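Local atomic coordinates of neuraminidase (Influenza A virus, PDB entry 4K3Y), a protein that forms the neuraminidase-like head of a bat influenza A virus surface glycoprotein, a six-bladed beta-propeller whose enzymatic role cannot be assumed from its fold alone. Residues C[155-160]-C[173-178]; C[145-150]-C[196-201]; C[206-211]-C[222-227]; C[105-110]-C[124-129]. All coordinates share one frame; numbering follows the deposited sequence.

Contact 1. Residues C[155-160]-C[173-178]; sequences TCYTII and LYRLVN. With NAG (2-acetamido-2-deoxy-beta-D-glucopyranose), chain H.
Two groups converge on Leu-176 O: Cys-156 N at 2.7 Å, in a nearly straight bond (167°), and the CA-H of Thr-155. Cys-156 O receives Leu-176 N in return; Cys-156 with Leu-176 and Thr-158 with Tyr-174 are the hydrogen-bonded pairs of an antiparallel hairpin. On the sheet face that carries Tyr-157, the phenol and Arg-175 lie alongside each other. Arg-175 CB rests 3.8 Å from Tyr-157 CE2, and the guanidinium is held by Ala-182 O through NE, its NH1 approach to Gln-226 O being doubtfully short. A hydrogen bond joins Thr-155 OG1 and Tyr-157 OH at 2.8 Å, helping fix the phenol. Tyr-174 and Leu-176 fill the other, buried face. There the Thr-158 torsion (chi1 -175°) sends OG1 to Gln-145 OE1 and leaves CG2 facing Tyr-174 CB at 3.9 Å. Asn-178, just beyond, carries the N-linked sugar. The hairpin of strands 155-162 and 170-177 forms the middle of a four-stranded blade of the neuraminidase beta-propeller.

Contact 2. Residues C[145-150]-C[196-201]; sequences QASSCI and FPTCYY
Near the centre of the propeller, the link entering strand 150-152 lies against strand 197-202, the first strand of the next blade, and Gln-145 grips Pro-197 there. The Gln-145 chain is extended beyond CG and delivers NE2 to Pro-197 O at 2.9 Å with an angle of 159° at the hydrogen. The acceptor lies almost in the plane of the glutamine amide, yet the donor stands 44° out of the carbonyl plane, so the bond is not aimed at a lone pair. OE1 is held by the hydroxyl of Thr-158 through a hydrogen bond, which fixes the amide's rotation; an amide suits this buried place because it donates one way and accepts the other. NE2 also passes 3.6 Å from Cys-199 SG. Here side chains join the lead-in to one blade to the inner strand of the next. Farther along, Ile-150 sets CG1 3.7 Å from Cys-199 CB, and its CG2 meets Tyr-201 CB, branched aliphatic packing fit for the interior. At the opposite end the chain turns a corner at Phe-196. Gln-145 O lies at the edge of the Phe-196 ring and 3.4 Å from Phe-196 CA, a CA-H...O contact. Ala-146 CB approaches Phe-196 CD1.

Contact 3. Residues C[206-211]-C[222-227]; sequences VKCTGT and LEFDQS
Phe-224 turns CG between its own N and carbonyl carbon (chi1 62°), which swings the ring back across the neighbouring strand to lay one face against Val-206. Val-206 CB sits over that face, 3.7 Å from the centroid of Phe-224 and 22° off the normal, a CH-pi contact; CG1 lies toward CE1 and CZ, CG2 toward CE2. A compact branched residue suits a spot beneath a flat ring. Cys-208 comes to the edge of the same ring instead, with SG 4.1 Å from Phe-224 CE1, a sulfur-aromatic contact; that sulfur is joined to Cys-199 in a disulfide. Backbone bonds in both directions tie Val-206 to Phe-224 and Cys-208 to Leu-222, with Cys-208 N 2.8 Å from Leu-222 O. Lys-207 and Glu-223 run alongside each other on the other face of the sheet. Their charged ends, Lys-207 NZ and Glu-223 OE1, remain 5.2 Å apart, and Glu-223 has just a weak, long ion pair with Lys-233, so the hairpin of strands 205-211 and 221-224 probably owes more to its backbone bonds and buried apolar face than to charge.

Contact 4. Residues C[105-110]-C[124-129]; sequences CHDGFQ and ILYGGI
The Tyr-126 ring has Gln-110 CB over one face, 3.8 Å from the centroid and 18° off the normal, and Asp-107 OD2 in plane at its edge. Its hydroxyl donates at 2.6 Å to Asp-107 OD2, which accepts on its syn lone pair, with the carboxylate plane turned 71° from the ring. Tyr-126 OH also lies at the edge of the Phe-109 ring, near its plane, and 3.5 Å from Phe-109 CB. The tyrosine torsion (chi1 -168°) directs the ring toward the 107-110 loop. The other carboxylate oxygen, OD1 of Asp-107, is met by two backbone donors: Phe-109 N at 2.7 Å on the anti side, an Asx turn, and Gln-110 N at 3.0 Å on the syn side. Aspartate is short enough to serve both its own loop and the tyrosine. Beyond the ring, Gln-110 CG lies 3.4 Å from Gly-127 CA, the second residue of the type II' turn from Tyr-126 to Ile-129, where positive phi suits a glycine. Asn-178 packs on both Tyr-126 and Asp-107, and Arg-329 of a second subunit on Tyr-126. With three donors on its two oxygens, Asp-107 is probably kept as a carboxylate, setting loop shape and tyrosine position together.

How the contacts relate
Along the chain contact 4 comes first and contact 3 last; contact 1 falls within the span that contact 2 closes. They belong to three successive blades: contact 4 to the sheet running from strand 101-106 to strand 129-134, contact 1 to that from 150-152 to 180-187, and contact 3 to that from 197-202 to 230-233, while contact 2 bridges the last two near the axis. Centres of contacts 2 and 3 are about 9 Å apart, and the Cys-199–Cys-208 disulfide between them ties neighbouring strands of one blade. Contacts 2 and 4, centres about 16 Å apart, share Cys-105–Cys-149, which links one blade to the lead-in of the next. Contact 1 lies about 12 Å, centre to centre, from both contact 3 and contact 4.

Contact 1. Residues C[155-160]-C[173-178]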
loop_
_atom_site.group_PDB
_atom_site.type_symbol
_atom_site.label_atom_id
_atom_site.label_comp_id
_atom_site.label_asym_id
_atom_site.label_seq_id
_atom_site.Cartn_x
_atom_site.Cartn_y
_atom_site.Cartn_z
ATOM N N THR C 155 -28.877 -4.697 6.531
ATOM C CA THR C 155 -28.969 -6.143 6.759
ATOM C C THR C 155 -28.337 -6.963 5.621
ATOM O O THR C 155 -28.403 -6.582 4.446
ATOM C CB THR C 155 -30.419 -6.626 7.058
ATOM O OG1 THR C 155 -31.170 -6.707 5.841
ATOM C CG2 THR C 155 -31.120 -5.685 8.044
ATOM N N CYS C 156 -27.705 -8.077 5.983
ATOM C CA CYS C 156 -27.080 -8.959 5.000
ATOM C C CYS C 156 -27.715 -10.334 5.024
ATOM O O CYS C 156 -27.994 -10.882 6.090
ATOM C CB CYS C 156 -25.583 -9.092 5.259
ATOM S SG CYS C 156 -24.680 -7.540 5.123
ATOM N N TYR C 157 -27.935 -10.899 3.844
ATOM C CA TYR C 157 -28.539 -12.232 3.742
ATOM C C TYR C 157 -27.594 -13.257 3.081
ATOM O O TYR C 157 -26.827 -12.929 2.170
ATOM C CB TYR C 157 -29.890 -12.156 3.020
ATOM C CG TYR C 157 -30.819 -11.089 3.574
ATOM C CD1 TYR C 157 -30.783 -9.777 3.090
ATOM C CD2 TYR C 157 -31.733 -11.388 4.581
ATOM C CE1 TYR C 157 -31.634 -8.799 3.593
ATOM C CE2 TYR C 157 -32.589 -10.418 5.086
ATOM C CZ TYR C 157 -32.537 -9.128 4.591
ATOM O OH TYR C 157 -33.386 -8.173 5.100
ATOM N N THR C 158 -27.624 -14.489 3.574
ATOM C CA THR C 158 -26.806 -15.554 3.011
ATOM C C THR C 158 -27.514 -16.886 3.209
ATOM O O THR C 158 -28.412 -16.994 4.053
ATOM C CB THR C 158 -25.395 -15.600 3.641
ATOM O OG1 THR C 158 -24.599 -16.592 2.974
ATOM C CG2 THR C 158 -25.468 -15.922 5.132
ATOM N N ILE C 159 -27.122 -17.890 2.423
ATOM C CA ILE C 159 -27.716 -19.218 2.525
ATOM C C ILE C 159 -26.644 -20.246 2.878
ATOM O O ILE C 159 -25.557 -20.220 2.313
ATOM C CB ILE C 159 -28.451 -19.592 1.226
ATOM C CG1 ILE C 159 -29.527 -18.544 0.928
ATOM C CG2 ILE C 159 -29.078 -20.984 1.348
ATOM C CD1 ILE C 159 -29.992 -18.476 -0.519
ATOM N N ILE C 160 -26.944 -21.132 3.826
ATOM C CA ILE C 160 -25.982 -22.149 4.261
ATOM C C ILE C 160 -26.550 -23.557 4.145
ATOM O O ILE C 160 -27.710 -23.801 4.479
ATOM C CB ILE C 160 -25.503 -21.892 5.699
ATOM C CG1 ILE C 160 -24.813 -20.526 5.770
ATOM C CG2 ILE C 160 -24.563 -23.005 6.185
ATOM C CD1 ILE C 160 -24.218 -20.220 7.112
ATOM N N LEU C 173 -31.945 -19.932 5.352
ATOM C CA LEU C 173 -31.815 -18.515 5.043
ATOM C C LEU C 173 -31.365 -17.734 6.286
ATOM O O LEU C 173 -32.054 -17.722 7.299
ATOM C CB LEU C 173 -33.155 -17.978 4.546
ATOM C CG LEU C 173 -33.107 -17.192 3.243
ATOM C CD1 LEU C 173 -34.439 -16.497 3.001
ATOM C CD2 LEU C 173 -31.956 -16.188 3.259
ATOM N N TYR C 174 -30.205 -17.092 6.214
ATOM C CA TYR C 174 -29.711 -16.310 7.348
ATOM C C TYR C 174 -29.776 -14.803 7.093
ATOM O O TYR C 174 -29.394 -14.321 6.021
ATOM C CB TYR C 174 -28.283 -16.721 7.732
ATOM C CG TYR C 174 -28.203 -18.028 8.493
ATOM C CD1 TYR C 174 -28.199 -19.247 7.818
ATOM C CD2 TYR C 174 -28.129 -18.047 9.882
ATOM C CE1 TYR C 174 -28.132 -20.444 8.498
ATOM C CE2 TYR C 174 -28.063 -19.247 10.574
ATOM C CZ TYR C 174 -28.065 -20.443 9.871
ATOM O OH TYR C 174 -27.999 -21.652 10.524
ATOM N N ARG C 175 -30.271 -14.066 8.084
ATOM C CA ARG C 175 -30.241 -12.612 8.040
ATOM C C ARG C 175 -29.196 -12.137 9.045
ATOM O O ARG C 175 -29.115 -12.668 10.156
ATOM C CB ARG C 175 -31.626 -12.034 8.350
ATOM C CG ARG C 175 -31.634 -10.869 9.351
ATOM C CD ARG C 175 -33.002 -10.191 9.514
ATOM N NE ARG C 175 -34.104 -11.134 9.701
ATOM C CZ ARG C 175 -35.199 -11.150 8.942
ATOM N NH1 ARG C 175 -35.331 -10.270 7.952
ATOM N NH2 ARG C 175 -36.159 -12.038 9.168
ATOM N N LEU C 176 -28.384 -11.159 8.653
ATOM C CA LEU C 176 -27.301 -10.693 9.516
ATOM C C LEU C 176 -27.228 -9.186 9.625
ATOM O O LEU C 176 -27.288 -8.464 8.622
ATOM C CB LEU C 176 -25.953 -11.206 9.016
ATOM C CG LEU C 176 -25.748 -12.717 9.017
ATOM C CD1 LEU C 176 -24.897 -13.075 7.826
ATOM C CD2 LEU C 176 -25.080 -13.183 10.301
ATOM N N VAL C 177 -27.079 -8.716 10.854
ATOM C CA VAL C 177 -26.880 -7.301 11.085
ATOM C C VAL C 177 -25.518 -7.082 11.735
ATOM O O VAL C 177 -25.212 -7.696 12.759
ATOM C CB VAL C 177 -28.005 -6.729 11.940
ATOM C CG1 VAL C 177 -27.465 -5.668 12.865
ATOM C CG2 VAL C 177 -29.097 -6.162 11.046
ATOM N N ASN C 178 -24.693 -6.238 11.116
ATOM C CA ASN C 178 -23.372 -5.900 11.654
ATOM C C ASN C 178 -22.541 -7.102 12.105
ATOM O O ASN C 178 -21.818 -7.027 13.098
ATOM C CB ASN C 178 -23.490 -4.922 12.832
ATOM C CG ASN C 178 -24.012 -3.554 12.422
ATOM O OD1 ASN C 178 -24.368 -3.319 11.257
ATOM N ND2 ASN C 178 -24.073 -2.641 13.401
HETATM C C1 NAG H . -24.418 -1.327 12.913
HETATM C C2 NAG H . -25.468 -0.798 13.890
HETATM C C3 NAG H . -25.837 0.639 13.544
HETATM C C4 NAG H . -24.591 1.502 13.392
HETATM C C5 NAG H . -23.557 0.861 12.470
HETATM C C6 NAG H . -22.237 1.630 12.490
HETATM C C7 NAG H . -27.072 -2.360 14.890
HETATM C C8 NAG H . -28.523 -2.756 14.875
HETATM N N2 NAG H . -26.664 -1.624 13.856
HETATM O O3 NAG H . -26.685 1.176 14.537
HETATM O O4 NAG H . -24.978 2.760 12.879
HETATM O O5 NAG H . -23.295 -0.468 12.869
HETATM O O6 NAG H . -21.575 1.409 13.718
HETATM O O7 NAG H . -26.320 -2.712 15.809
#

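Contact 2. Residues C[145-150]-C[196-201]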
loop_
_atom_site.group_PDB
_atom_site.type_symbol
_atom_site.label_atom_id
_atom_site.label_comp_id
_atom_site.label_asym_id
_atom_site.label_seq_id
_atom_site.Cartn_x
_atom_site.Cartn_y
_atom_site.Cartn_z
ATOM N N GLN C 145 -22.258 -20.300 0.332
ATOM C CA GLN C 145 -22.735 -20.260 -1.044
ATOM C C GLN C 145 -21.606 -20.025 -2.041
ATOM O O GLN C 145 -21.840 -20.028 -3.260
ATOM C CB GLN C 145 -23.818 -19.207 -1.210
ATOM C CG GLN C 145 -23.528 -17.927 -0.463
ATOM C CD GLN C 145 -24.657 -16.918 -0.578
ATOM O OE1 GLN C 145 -24.887 -16.112 0.331
ATOM N NE2 GLN C 145 -25.353 -16.941 -1.707
ATOM N N ALA C 146 -20.390 -19.842 -1.515
ATOM C CA ALA C 146 -19.185 -19.727 -2.344
ATOM C C ALA C 146 -19.384 -18.655 -3.401
ATOM O O ALA C 146 -19.094 -18.849 -4.593
ATOM C CB ALA C 146 -18.835 -21.064 -3.007
ATOM N N SER C 147 -19.854 -17.516 -2.918
ATOM C CA SER C 147 -20.355 -16.447 -3.740
ATOM C C SER C 147 -20.625 -15.266 -2.819
ATOM O O SER C 147 -20.554 -15.382 -1.597
ATOM C CB SER C 147 -21.659 -16.877 -4.404
ATOM O OG SER C 147 -22.196 -15.803 -5.165
ATOM N N SER C 148 -20.939 -14.125 -3.410
ATOM C CA SER C 148 -21.274 -12.958 -2.626
ATOM C C SER C 148 -22.573 -13.175 -1.858
ATOM O O SER C 148 -23.535 -13.749 -2.414
ATOM C CB SER C 148 -21.415 -11.744 -3.538
ATOM O OG SER C 148 -21.669 -10.574 -2.778
ATOM N N CYS C 149 -22.604 -12.761 -0.585
ATOM C CA CYS C 149 -23.885 -12.599 0.113
ATOM C C CYS C 149 -24.513 -11.276 -0.337
ATOM O O CYS C 149 -23.875 -10.458 -1.026
ATOM C CB CYS C 149 -23.709 -12.542 1.646
ATOM S SG CYS C 149 -22.113 -12.973 2.347
ATOM N N ILE C 150 -25.772 -11.074 0.034
ATOM C CA ILE C 150 -26.466 -9.850 -0.352
ATOM C C ILE C 150 -26.738 -8.945 0.852
ATOM O O ILE C 150 -27.345 -9.363 1.836
ATOM C CB ILE C 150 -27.778 -10.153 -1.087
ATOM C CG1 ILE C 150 -27.538 -11.230 -2.165
ATOM C CG2 ILE C 150 -28.347 -8.865 -1.692
ATOM C CD1 ILE C 150 -26.719 -10.767 -3.380
ATOM N N PHE C 196 -24.591 -23.816 -3.369
ATOM C CA PHE C 196 -23.906 -22.649 -3.959
ATOM C C PHE C 196 -24.783 -21.608 -4.646
ATOM O O PHE C 196 -24.481 -21.226 -5.780
ATOM C CB PHE C 196 -22.883 -23.122 -5.004
ATOM C CG PHE C 196 -22.125 -24.326 -4.585
ATOM C CD1 PHE C 196 -21.315 -24.284 -3.453
ATOM C CD2 PHE C 196 -22.225 -25.507 -5.300
ATOM C CE1 PHE C 196 -20.607 -25.401 -3.041
ATOM C CE2 PHE C 196 -21.511 -26.637 -4.899
ATOM C CZ PHE C 196 -20.702 -26.576 -3.760
ATOM N N PRO C 197 -25.857 -21.136 -3.987
ATOM C CA PRO C 197 -26.630 -20.116 -4.718
ATOM C C PRO C 197 -25.822 -18.837 -4.997
ATOM O O PRO C 197 -25.042 -18.393 -4.142
ATOM C CB PRO C 197 -27.799 -19.809 -3.772
ATOM C CG PRO C 197 -27.343 -20.277 -2.409
ATOM C CD PRO C 197 -26.426 -21.436 -2.658
ATOM N N THR C 198 -25.975 -18.288 -6.201
ATOM C CA THR C 198 -25.456 -16.964 -6.522
ATOM C C THR C 198 -26.655 -16.067 -6.690
ATOM O O THR C 198 -27.679 -16.460 -7.267
ATOM C CB THR C 198 -24.605 -16.928 -7.812
ATOM O OG1 THR C 198 -25.144 -17.843 -8.777
ATOM C CG2 THR C 198 -23.210 -17.330 -7.512
ATOM N N CYS C 199 -26.536 -14.854 -6.186
ATOM C CA CYS C 199 -27.725 -14.052 -6.006
ATOM C C CYS C 199 -27.583 -12.644 -6.560
ATOM O O CYS C 199 -26.473 -12.153 -6.764
ATOM C CB CYS C 199 -28.098 -14.022 -4.518
ATOM S SG CYS C 199 -28.110 -15.657 -3.712
ATOM N N TYR C 200 -28.721 -12.002 -6.802
ATOM C CA TYR C 200 -28.761 -10.577 -7.113
ATOM C C TYR C 200 -30.013 -9.970 -6.497
ATOM O O TYR C 200 -30.959 -10.678 -6.164
ATOM C CB TYR C 200 -28.715 -10.338 -8.624
ATOM C CG TYR C 200 -29.905 -10.871 -9.390
ATOM C CD1 TYR C 200 -29.985 -12.211 -9.759
ATOM C CD2 TYR C 200 -30.939 -10.027 -9.765
ATOM C CE1 TYR C 200 -31.077 -12.689 -10.467
ATOM C CE2 TYR C 200 -32.028 -10.496 -10.466
ATOM C CZ TYR C 200 -32.091 -11.826 -10.814
ATOM O OH TYR C 200 -33.170 -12.292 -11.515
ATOM N N TYR C 201 -30.014 -8.658 -6.326
ATOM C CA TYR C 201 -31.189 -7.966 -5.801
ATOM C C TYR C 201 -31.844 -7.116 -6.882
ATOM O O TYR C 201 -31.162 -6.385 -7.614
ATOM C CB TYR C 201 -30.797 -7.062 -4.619
ATOM C CG TYR C 201 -31.932 -6.222 -4.075
ATOM C CD1 TYR C 201 -32.827 -6.758 -3.157
ATOM C CD2 TYR C 201 -32.114 -4.899 -4.478
ATOM C CE1 TYR C 201 -33.872 -6.008 -2.652
ATOM C CE2 TYR C 201 -33.164 -4.136 -3.978
ATOM C CZ TYR C 201 -34.041 -4.698 -3.061
ATOM O OH TYR C 201 -35.096 -3.968 -2.543
#

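Contact 3. Residues C[206-211]-C[222-227]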
loop_
_atom_site.group_PDB
_atom_site.type_symbol
_atom_site.label_atom_id
_atom_site.label_comp_id
_atom_site.label_asym_id
_atom_site.label_seq_id
_atom_site.Cartn_x
_atom_site.Cartn_y
_atom_site.Cartn_z
ATOM N N VAL C 206 -34.514 -10.629 -3.194
ATOM C CA VAL C 206 -33.250 -11.279 -3.498
ATOM C C VAL C 206 -33.562 -12.483 -4.371
ATOM O O VAL C 206 -34.470 -13.255 -4.065
ATOM C CB VAL C 206 -32.517 -11.770 -2.252
ATOM C CG1 VAL C 206 -31.225 -12.485 -2.657
ATOM C CG2 VAL C 206 -32.207 -10.612 -1.336
ATOM N N LYS C 207 -32.824 -12.633 -5.467
ATOM C CA LYS C 207 -33.031 -13.762 -6.361
ATOM C C LYS C 207 -31.760 -14.616 -6.494
ATOM O O LYS C 207 -30.679 -14.087 -6.752
ATOM C CB LYS C 207 -33.552 -13.262 -7.711
ATOM C CG LYS C 207 -34.827 -12.436 -7.599
ATOM C CD LYS C 207 -35.439 -12.209 -8.977
ATOM C CE LYS C 207 -36.519 -11.131 -8.981
ATOM N NZ LYS C 207 -36.599 -10.464 -10.329
ATOM N N CYS C 208 -31.894 -15.927 -6.303
ATOM C CA CYS C 208 -30.729 -16.808 -6.291
ATOM C C CYS C 208 -30.862 -17.969 -7.271
ATOM O O CYS C 208 -31.958 -18.479 -7.500
ATOM C CB CYS C 208 -30.499 -17.351 -4.882
ATOM S SG CYS C 208 -30.201 -16.076 -3.698
ATOM N N THR C 209 -29.741 -18.387 -7.848
ATOM C CA THR C 209 -29.715 -19.580 -8.688
ATOM C C THR C 209 -28.860 -20.613 -8.003
ATOM O O THR C 209 -27.691 -20.369 -7.735
ATOM C CB THR C 209 -29.102 -19.309 -10.048
ATOM O OG1 THR C 209 -29.882 -18.320 -10.733
ATOM C CG2 THR C 209 -29.084 -20.584 -10.863
ATOM N N GLY C 210 -29.442 -21.764 -7.696
ATOM C CA GLY C 210 -28.691 -22.812 -7.032
ATOM C C GLY C 210 -28.198 -23.879 -7.997
ATOM O O GLY C 210 -28.435 -23.801 -9.210
ATOM N N THR C 211 -27.506 -24.872 -7.441
ATOM C CA THR C 211 -27.017 -26.024 -8.191
ATOM C C THR C 211 -27.587 -27.314 -7.585
ATOM O O THR C 211 -27.411 -27.573 -6.383
ATOM C CB THR C 211 -25.459 -26.081 -8.183
ATOM O OG1 THR C 211 -24.931 -24.859 -8.717
ATOM C CG2 THR C 211 -24.944 -27.258 -9.014
ATOM N N LEU C 222 -34.545 -19.419 -6.411
ATOM C CA LEU C 222 -35.127 -18.893 -5.188
ATOM C C LEU C 222 -35.348 -17.388 -5.324
ATOM O O LEU C 222 -34.567 -16.688 -5.982
ATOM C CB LEU C 222 -34.172 -19.132 -4.010
ATOM C CG LEU C 222 -34.670 -19.541 -2.619
ATOM C CD1 LEU C 222 -33.671 -19.097 -1.557
ATOM C CD2 LEU C 222 -36.062 -19.029 -2.300
ATOM N N GLU C 223 -36.422 -16.896 -4.712
ATOM C CA GLU C 223 -36.592 -15.464 -4.482
ATOM C C GLU C 223 -37.141 -15.271 -3.067
ATOM O O GLU C 223 -37.861 -16.131 -2.550
ATOM C CB GLU C 223 -37.481 -14.811 -5.548
ATOM C CG GLU C 223 -38.964 -15.160 -5.475
ATOM C CD GLU C 223 -39.774 -14.496 -6.585
ATOM O OE1 GLU C 223 -39.169 -14.118 -7.619
ATOM O OE2 GLU C 223 -41.010 -14.351 -6.413
ATOM N N PHE C 224 -36.773 -14.167 -2.428
ATOM C CA PHE C 224 -37.253 -13.885 -1.078
ATOM C C PHE C 224 -37.102 -12.408 -0.709
ATOM O O PHE C 224 -36.229 -11.710 -1.243
ATOM C CB PHE C 224 -36.536 -14.765 -0.044
ATOM C CG PHE C 224 -35.052 -14.536 0.030
ATOM C CD1 PHE C 224 -34.187 -15.251 -0.784
ATOM C CD2 PHE C 224 -34.514 -13.603 0.923
ATOM C CE1 PHE C 224 -32.812 -15.039 -0.708
ATOM C CE2 PHE C 224 -33.135 -13.384 1.003
ATOM C CZ PHE C 224 -32.287 -14.102 0.197
ATOM N N ASP C 225 -37.960 -11.938 0.194
ATOM C CA ASP C 225 -37.864 -10.570 0.695
ATOM C C ASP C 225 -37.338 -10.574 2.124
ATOM O O ASP C 225 -36.993 -11.639 2.655
ATOM C CB ASP C 225 -39.201 -9.816 0.577
ATOM C CG ASP C 225 -40.383 -10.609 1.120
ATOM O OD1 ASP C 225 -40.261 -11.203 2.215
ATOM O OD2 ASP C 225 -41.440 -10.630 0.447
ATOM N N GLN C 226 -37.276 -9.389 2.738
ATOM C CA GLN C 226 -36.659 -9.235 4.056
ATOM C C GLN C 226 -37.445 -9.917 5.172
ATOM O O GLN C 226 -36.896 -10.193 6.243
ATOM C CB GLN C 226 -36.424 -7.759 4.387
ATOM C CG GLN C 226 -37.635 -6.857 4.225
ATOM C CD GLN C 226 -37.277 -5.392 4.385
ATOM O OE1 GLN C 226 -36.271 -5.049 5.009
ATOM N NE2 GLN C 226 -38.095 -4.519 3.813
ATOM N N SER C 227 -38.722 -10.196 4.916
ATOM C CA SER C 227 -39.570 -10.882 5.887
ATOM C C SER C 227 -39.433 -12.406 5.790
ATOM O O SER C 227 -40.211 -13.144 6.390
ATOM C CB SER C 227 -41.034 -10.447 5.719
ATOM O OG SER C 227 -41.411 -10.380 4.354
#

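Contact 4. Residues C[105-110]-C[124-129]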
loop_
_atom_site.group_PDB
_atom_site.type_symbol
_atom_site.label_atom_id
_atom_site.label_comp_id
_atom_site.label_asym_id
_atom_site.label_seq_id
_atom_site.Cartn_x
_atom_site.Cartn_y
_atom_site.Cartn_z
ATOM N N CYS C 105 -19.789 -10.271 1.944
ATOM C CA CYS C 105 -20.712 -9.196 1.562
ATOM C C CYS C 105 -20.296 -7.908 2.297
ATOM O O CYS C 105 -19.559 -7.981 3.282
ATOM C CB CYS C 105 -22.187 -9.504 1.772
ATOM S SG CYS C 105 -22.563 -11.042 2.666
ATOM N N HIS C 106 -20.754 -6.736 1.843
ATOM C CA HIS C 106 -20.424 -5.462 2.522
ATOM C C HIS C 106 -21.666 -4.578 2.686
ATOM O O HIS C 106 -22.392 -4.345 1.719
ATOM C CB HIS C 106 -19.328 -4.729 1.758
ATOM C CG HIS C 106 -18.764 -3.541 2.485
ATOM N ND1 HIS C 106 -19.467 -2.378 2.654
ATOM C CD2 HIS C 106 -17.550 -3.358 3.052
ATOM C CE1 HIS C 106 -18.711 -1.510 3.327
ATOM N NE2 HIS C 106 -17.553 -2.083 3.578
ATOM N N ASP C 107 -21.894 -4.060 3.894
ATOM C CA ASP C 107 -23.167 -3.384 4.198
ATOM C C ASP C 107 -23.067 -1.862 4.153
ATOM O O ASP C 107 -24.055 -1.173 4.380
ATOM C CB ASP C 107 -23.725 -3.813 5.566
ATOM C CG ASP C 107 -22.757 -3.532 6.710
ATOM O OD1 ASP C 107 -21.736 -2.824 6.493
ATOM O OD2 ASP C 107 -23.031 -4.018 7.837
ATOM N N GLY C 108 -21.876 -1.345 3.867
ATOM C CA GLY C 108 -21.656 0.091 3.853
ATOM C C GLY C 108 -20.703 0.485 4.964
ATOM O O GLY C 108 -19.976 1.485 4.868
ATOM N N PHE C 109 -20.700 -0.327 6.018
ATOM C CA PHE C 109 -19.815 -0.120 7.160
ATOM C C PHE C 109 -18.611 -1.046 7.084
ATOM O O PHE C 109 -17.478 -0.588 6.935
ATOM C CB PHE C 109 -20.588 -0.323 8.466
ATOM C CG PHE C 109 -21.920 0.360 8.471
ATOM C CD1 PHE C 109 -22.000 1.748 8.363
ATOM C CD2 PHE C 109 -23.096 -0.377 8.554
ATOM C CE1 PHE C 109 -23.228 2.391 8.346
ATOM C CE2 PHE C 109 -24.326 0.253 8.535
ATOM C CZ PHE C 109 -24.394 1.643 8.432
ATOM N N GLN C 110 -18.856 -2.350 7.165
ATOM C CA GLN C 110 -17.757 -3.304 7.099
ATOM C C GLN C 110 -18.007 -4.537 6.211
ATOM O O GLN C 110 -19.154 -4.847 5.829
ATOM C CB GLN C 110 -17.372 -3.743 8.511
ATOM C CG GLN C 110 -15.951 -3.393 8.887
ATOM C CD GLN C 110 -15.839 -2.037 9.518
ATOM O OE1 GLN C 110 -16.807 -1.516 10.069
ATOM N NE2 GLN C 110 -14.656 -1.447 9.440
ATOM N N ILE C 124 -18.182 -16.259 11.644
ATOM C CA ILE C 124 -18.548 -15.003 10.985
ATOM C C ILE C 124 -17.617 -13.864 11.409
ATOM O O ILE C 124 -17.455 -13.584 12.604
ATOM C CB ILE C 124 -20.021 -14.619 11.239
ATOM C CG1 ILE C 124 -20.935 -15.806 10.900
ATOM C CG2 ILE C 124 -20.388 -13.367 10.441
ATOM C CD1 ILE C 124 -22.411 -15.524 11.057
ATOM N N LEU C 125 -16.988 -13.221 10.429
ATOM C CA LEU C 125 -16.121 -12.082 10.718
ATOM C C LEU C 125 -16.699 -10.774 10.173
ATOM O O LEU C 125 -17.112 -10.696 9.011
ATOM C CB LEU C 125 -14.694 -12.314 10.215
ATOM C CG LEU C 125 -13.954 -13.518 10.802
ATOM C CD1 LEU C 125 -14.203 -14.762 9.941
ATOM C CD2 LEU C 125 -12.474 -13.239 10.940
ATOM N N TYR C 126 -16.741 -9.761 11.037
ATOM C CA TYR C 126 -17.219 -8.433 10.672
ATOM C C TYR C 126 -16.093 -7.441 10.951
ATOM O O TYR C 126 -15.665 -7.298 12.098
ATOM C CB TYR C 126 -18.439 -8.101 11.504
ATOM C CG TYR C 126 -19.179 -6.890 11.023
ATOM C CD1 TYR C 126 -19.996 -6.961 9.905
ATOM C CD2 TYR C 126 -19.068 -5.672 11.689
ATOM C CE1 TYR C 126 -20.695 -5.854 9.460
ATOM C CE2 TYR C 126 -19.760 -4.551 11.252
ATOM C CZ TYR C 126 -20.573 -4.643 10.132
ATOM O OH TYR C 126 -21.264 -3.535 9.680
ATOM N N GLY C 127 -15.618 -6.746 9.919
ATOM C CA GLY C 127 -14.275 -6.191 9.977
ATOM C C GLY C 127 -13.399 -7.425 10.012
ATOM O O GLY C 127 -13.641 -8.388 9.254
ATOM N N GLY C 128 -12.406 -7.444 10.892
ATOM C CA GLY C 128 -11.669 -8.680 11.101
ATOM C C GLY C 128 -12.109 -9.383 12.365
ATOM O O GLY C 128 -11.446 -10.316 12.818
ATOM N N ILE C 129 -13.233 -8.930 12.920
ATOM C CA ILE C 129 -13.703 -9.361 14.233
ATOM C C ILE C 129 -14.704 -10.513 14.137
ATOM O O ILE C 129 -15.710 -10.412 13.424
ATOM C CB ILE C 129 -14.414 -8.200 14.961
ATOM C CG1 ILE C 129 -13.549 -6.936 14.964
ATOM C CG2 ILE C 129 -14.817 -8.604 16.373
ATOM C CD1 ILE C 129 -12.259 -7.086 15.703
#